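Local coordinates for protein probable sugar kinase (Clostridium perfringens, PDB 3KZH) that probably acts as a carbohydrate kinase of the pfkB (ribokinase-like) family, transferring phosphate to a sugar or related small molecule, at residues N162-S174 and F183-L196. Sequence-based numbering, arbitrary orientation.
Sequences NFILDPVSAEKAS and FHTIKPNRHEAEIL. With BGC (beta-D-glucopyranose), chain C.
Phe163 O takes two backbone donors from segment 183-196, His184 N at 3.0 Å and Thr185 N at 3.1 Å, the second meeting the carbonyl almost head-on. The parallel ladder continues as Leu165 N donates to Thr185 O (2.9 Å) and Lys187 N to Leu165 O. Leu165 CB sits over one face of the Phe183 ring, 3.8 Å from its centroid, a CH-pi contact; Phe163 O reaches the rim of the same ring. With CG anti to the backbone N (chi1 -180°), Leu165 carries CD1 to Phe183 CZ and CD2 to Ile186 CG2; Met150 of helix 147-157 touches Leu165 and Phe183. Toward helix 255-268, the CG2 methyls of Ile164 and Thr185 lie side by side, while Thr185 OG1 is hydrogen-bonded to Tyr267 OH and to His184 ND1. Strands 162-166 and 185-186, with short helix 170-174 between them, form a beta-alpha-beta unit of this ribokinase-like fold; residues at and after both strand ends, with Glu192 on the next helix, line the glucose pocket. Val168 O accepts from O2 of the beta-D-glucopyranose (2.8 Å); sugar O1, 2.9 Å from Asp166 OD1, also lies near Glu192 OE2. Lys187 NZ is modelled covalently bonded to sugar C6. Asn189 and Glu192 form a capping box: Glu192 N donates to Asn189 OD1 (3.0 Å), nearly straight on, and Asn189 N weakly to Glu192 OE1, which lies 3.3 Å from Pro167 CB. Farther along, helices 170-174 and 190-196 run nearly parallel (23°), with Ala170 CB against Ile195 CG1 and His191 CD2.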
# COMPACT_ATOMS: atom_id res chain seq x y z
N ASN A 162 -20.57 -12.36 25.19
CA ASN A 162 -21.82 -11.93 24.57
C ASN A 162 -21.65 -11.54 23.09
O ASN A 162 -21.14 -10.46 22.77
CB ASN A 162 -22.40 -10.77 25.37
CG ASN A 162 -22.94 -11.18 26.72
OD1 ASN A 162 -22.87 -10.41 27.68
ND2 ASN A 162 -23.57 -12.36 26.80
N PHE A 163 -22.12 -12.40 22.21
CA PHE A 163 -22.00 -12.20 20.77
C PHE A 163 -22.94 -11.18 20.11
O PHE A 163 -24.11 -11.08 20.46
CB PHE A 163 -22.11 -13.54 20.06
CG PHE A 163 -20.92 -14.42 20.22
CD1 PHE A 163 -19.83 -14.27 19.36
CD2 PHE A 163 -20.91 -15.44 21.19
CE1 PHE A 163 -18.71 -15.14 19.46
CE2 PHE A 163 -19.81 -16.31 21.30
CZ PHE A 163 -18.70 -16.16 20.43
N ILE A 164 -22.39 -10.40 19.17
CA ILE A 164 -23.13 -9.38 18.43
C ILE A 164 -23.08 -9.66 16.92
O ILE A 164 -21.99 -9.75 16.34
CB ILE A 164 -22.59 -7.92 18.73
CG1 ILE A 164 -22.56 -7.63 20.24
CG2 ILE A 164 -23.45 -6.87 18.01
CD1 ILE A 164 -21.90 -6.33 20.64
N LEU A 165 -24.25 -9.77 16.29
CA LEU A 165 -24.34 -10.03 14.85
C LEU A 165 -24.66 -8.85 13.94
O LEU A 165 -25.62 -8.11 14.17
CB LEU A 165 -25.36 -11.16 14.57
CG LEU A 165 -25.65 -11.65 13.13
CD1 LEU A 165 -24.41 -12.23 12.46
CD2 LEU A 165 -26.79 -12.66 13.12
N ASP A 166 -23.87 -8.73 12.87
CA ASP A 166 -24.04 -7.74 11.81
C ASP A 166 -24.26 -8.69 10.60
O ASP A 166 -23.29 -9.21 10.05
CB ASP A 166 -22.76 -6.90 11.62
CG ASP A 166 -22.94 -5.73 10.64
OD1 ASP A 166 -23.75 -5.85 9.70
OD2 ASP A 166 -22.26 -4.69 10.80
N PRO A 167 -25.52 -8.92 10.17
CA PRO A 167 -25.83 -9.81 9.04
C PRO A 167 -25.28 -9.53 7.64
O PRO A 167 -25.38 -10.40 6.78
CB PRO A 167 -27.37 -9.85 9.03
CG PRO A 167 -27.74 -9.54 10.43
CD PRO A 167 -26.78 -8.43 10.77
N VAL A 168 -24.70 -8.34 7.41
CA VAL A 168 -24.11 -7.91 6.11
C VAL A 168 -25.09 -7.79 4.91
O VAL A 168 -25.14 -6.74 4.26
CB VAL A 168 -22.81 -8.74 5.75
CG1 VAL A 168 -22.18 -8.27 4.44
CG2 VAL A 168 -21.78 -8.59 6.87
N SER A 169 -25.85 -8.85 4.63
CA SER A 169 -26.83 -8.89 3.54
C SER A 169 -27.93 -9.90 3.85
O SER A 169 -27.77 -10.74 4.73
CB SER A 169 -26.16 -9.26 2.20
OG SER A 169 -25.86 -10.65 2.12
N ALA A 170 -29.04 -9.80 3.11
CA ALA A 170 -30.19 -10.70 3.25
C ALA A 170 -29.87 -12.13 2.83
O ALA A 170 -30.36 -13.10 3.43
CB ALA A 170 -31.34 -10.18 2.44
N GLU A 171 -29.01 -12.25 1.82
CA GLU A 171 -28.56 -13.52 1.27
C GLU A 171 -27.69 -14.22 2.31
O GLU A 171 -27.90 -15.39 2.60
CB GLU A 171 -27.78 -13.28 -0.03
CG GLU A 171 -27.59 -14.50 -0.95
CD GLU A 171 -26.34 -15.32 -0.63
OE1 GLU A 171 -25.24 -14.73 -0.54
OE2 GLU A 171 -26.47 -16.55 -0.47
N LYS A 172 -26.73 -13.49 2.88
CA LYS A 172 -25.83 -14.01 3.90
C LYS A 172 -26.54 -14.35 5.21
O LYS A 172 -26.08 -15.20 5.96
CB LYS A 172 -24.70 -13.01 4.16
CG LYS A 172 -23.50 -13.15 3.25
CD LYS A 172 -22.85 -11.80 3.04
CE LYS A 172 -21.47 -11.91 2.41
NZ LYS A 172 -20.46 -12.42 3.38
N ALA A 173 -27.69 -13.70 5.43
CA ALA A 173 -28.52 -13.89 6.63
C ALA A 173 -29.29 -15.21 6.71
O ALA A 173 -29.54 -15.72 7.80
CB ALA A 173 -29.49 -12.71 6.79
N SER A 174 -29.64 -15.76 5.54
CA SER A 174 -30.37 -17.03 5.46
C SER A 174 -29.50 -18.23 5.85
O SER A 174 -30.02 -19.25 6.30
CB SER A 174 -30.96 -17.24 4.05
OG SER A 174 -29.96 -17.20 3.05
N PHE A 183 -26.94 -15.62 19.90
CA PHE A 183 -26.46 -14.25 19.96
C PHE A 183 -27.19 -13.44 21.04
O PHE A 183 -28.37 -13.66 21.31
CB PHE A 183 -26.65 -13.55 18.61
CG PHE A 183 -25.63 -13.94 17.58
CD1 PHE A 183 -24.39 -13.28 17.53
CD2 PHE A 183 -25.89 -14.95 16.65
CE1 PHE A 183 -23.41 -13.62 16.56
CE2 PHE A 183 -24.93 -15.30 15.67
CZ PHE A 183 -23.69 -14.63 15.63
N HIS A 184 -26.43 -12.55 21.67
CA HIS A 184 -26.94 -11.65 22.70
C HIS A 184 -27.60 -10.45 21.99
O HIS A 184 -28.57 -9.88 22.49
CB HIS A 184 -25.75 -11.19 23.59
CG HIS A 184 -26.04 -10.02 24.49
ND1 HIS A 184 -26.24 -8.74 24.01
CD2 HIS A 184 -26.12 -9.94 25.83
CE1 HIS A 184 -26.42 -7.92 25.02
NE2 HIS A 184 -26.35 -8.62 26.14
N THR A 185 -27.05 -10.07 20.85
CA THR A 185 -27.57 -8.95 20.09
C THR A 185 -27.49 -9.23 18.61
O THR A 185 -26.52 -9.81 18.13
CB THR A 185 -26.76 -7.63 20.40
OG1 THR A 185 -26.98 -7.25 21.76
CG2 THR A 185 -27.16 -6.46 19.49
N ILE A 186 -28.57 -8.90 17.91
CA ILE A 186 -28.58 -9.01 16.46
C ILE A 186 -28.90 -7.58 15.98
O ILE A 186 -29.58 -6.82 16.66
CB ILE A 186 -29.57 -10.08 15.89
CG1 ILE A 186 -31.01 -9.84 16.34
CG2 ILE A 186 -29.09 -11.49 16.25
CD1 ILE A 186 -32.03 -10.47 15.43
N LYS A 187 -28.37 -7.21 14.81
CA LYS A 187 -28.57 -5.89 14.26
C LYS A 187 -28.92 -5.97 12.73
O LYS A 187 -28.06 -5.66 11.85
CB LYS A 187 -27.36 -4.98 14.51
CG LYS A 187 -27.74 -3.47 14.63
CD LYS A 187 -27.84 -2.76 13.33
CE LYS A 187 -26.57 -2.82 12.51
NZ LYS A 187 -26.82 -3.09 11.13
N PRO A 188 -30.15 -6.40 12.41
CA PRO A 188 -30.46 -6.46 10.99
C PRO A 188 -31.22 -5.25 10.46
O PRO A 188 -31.60 -4.38 11.24
CB PRO A 188 -31.32 -7.72 10.90
CG PRO A 188 -32.08 -7.68 12.17
CD PRO A 188 -31.03 -7.31 13.15
N ASN A 189 -31.34 -5.13 9.14
CA ASN A 189 -32.16 -4.07 8.58
C ASN A 189 -33.54 -4.69 8.35
O ASN A 189 -33.75 -5.86 8.70
CB ASN A 189 -31.54 -3.38 7.35
CG ASN A 189 -31.36 -4.30 6.14
OD1 ASN A 189 -31.81 -5.43 6.11
ND2 ASN A 189 -30.71 -3.77 5.12
N ARG A 190 -34.48 -3.94 7.78
CA ARG A 190 -35.83 -4.45 7.53
C ARG A 190 -35.86 -5.80 6.80
O ARG A 190 -36.34 -6.78 7.37
CB ARG A 190 -36.69 -3.41 6.80
CG ARG A 190 -38.17 -3.77 6.72
CD ARG A 190 -38.97 -2.79 5.88
NE ARG A 190 -39.05 -1.48 6.51
CZ ARG A 190 -40.12 -1.01 7.16
NH1 ARG A 190 -41.22 -1.75 7.29
NH2 ARG A 190 -40.09 0.21 7.68
N HIS A 191 -35.22 -5.86 5.63
CA HIS A 191 -35.17 -7.08 4.81
C HIS A 191 -34.43 -8.26 5.44
O HIS A 191 -34.90 -9.39 5.35
CB HIS A 191 -34.62 -6.77 3.40
CG HIS A 191 -35.07 -7.74 2.35
ND1 HIS A 191 -36.41 -7.97 2.08
CD2 HIS A 191 -34.38 -8.56 1.53
CE1 HIS A 191 -36.51 -8.90 1.14
NE2 HIS A 191 -35.29 -9.27 0.79
N GLU A 192 -33.31 -7.99 6.12
CA GLU A 192 -32.53 -9.04 6.79
C GLU A 192 -33.31 -9.63 7.97
O GLU A 192 -33.17 -10.81 8.28
CB GLU A 192 -31.18 -8.50 7.28
CG GLU A 192 -30.20 -8.09 6.20
CD GLU A 192 -29.03 -7.24 6.71
OE1 GLU A 192 -28.86 -7.07 7.93
OE2 GLU A 192 -28.29 -6.71 5.86
N ALA A 193 -34.15 -8.81 8.60
CA ALA A 193 -35.00 -9.22 9.72
C ALA A 193 -36.16 -10.09 9.25
O ALA A 193 -36.63 -10.94 10.00
CB ALA A 193 -35.52 -8.00 10.46
N GLU A 194 -36.61 -9.86 8.01
CA GLU A 194 -37.69 -10.63 7.40
C GLU A 194 -37.22 -12.05 7.10
O GLU A 194 -37.95 -13.02 7.34
CB GLU A 194 -38.15 -9.97 6.09
CG GLU A 194 -38.81 -8.64 6.29
CD GLU A 194 -39.23 -7.97 5.01
OE1 GLU A 194 -40.40 -7.56 4.92
OE2 GLU A 194 -38.39 -7.86 4.09
N ILE A 195 -35.96 -12.15 6.65
CA ILE A 195 -35.32 -13.41 6.32
C ILE A 195 -35.11 -14.23 7.59
O ILE A 195 -35.46 -15.42 7.63
CB ILE A 195 -33.93 -13.20 5.62
CG1 ILE A 195 -34.04 -12.26 4.41
CG2 ILE A 195 -33.34 -14.52 5.19
CD1 ILE A 195 -34.99 -12.69 3.30
N LEU A 196 -34.61 -13.57 8.64
CA LEU A 196 -34.34 -14.19 9.93
C LEU A 196 -35.60 -14.59 10.72
O LEU A 196 -35.59 -15.58 11.46
CB LEU A 196 -33.45 -13.29 10.79
CG LEU A 196 -32.02 -12.95 10.37
CD1 LEU A 196 -31.49 -11.88 11.30
CD2 LEU A 196 -31.11 -14.16 10.37
C2 BGC C . -26.46 -3.86 6.27
C3 BGC C . -26.56 -2.31 6.32
C4 BGC C . -27.45 -2.03 7.61
C5 BGC C . -26.81 -2.63 8.93
C6 BGC C . -27.60 -2.43 10.16
C1 BGC C . -25.78 -4.34 7.56
O1 BGC C . -25.67 -5.58 7.51
O2 BGC C . -25.74 -4.19 5.28
O3 BGC C . -27.20 -2.01 5.25
O4 BGC C . -27.61 -0.72 7.71
O5 BGC C . -26.60 -4.01 8.77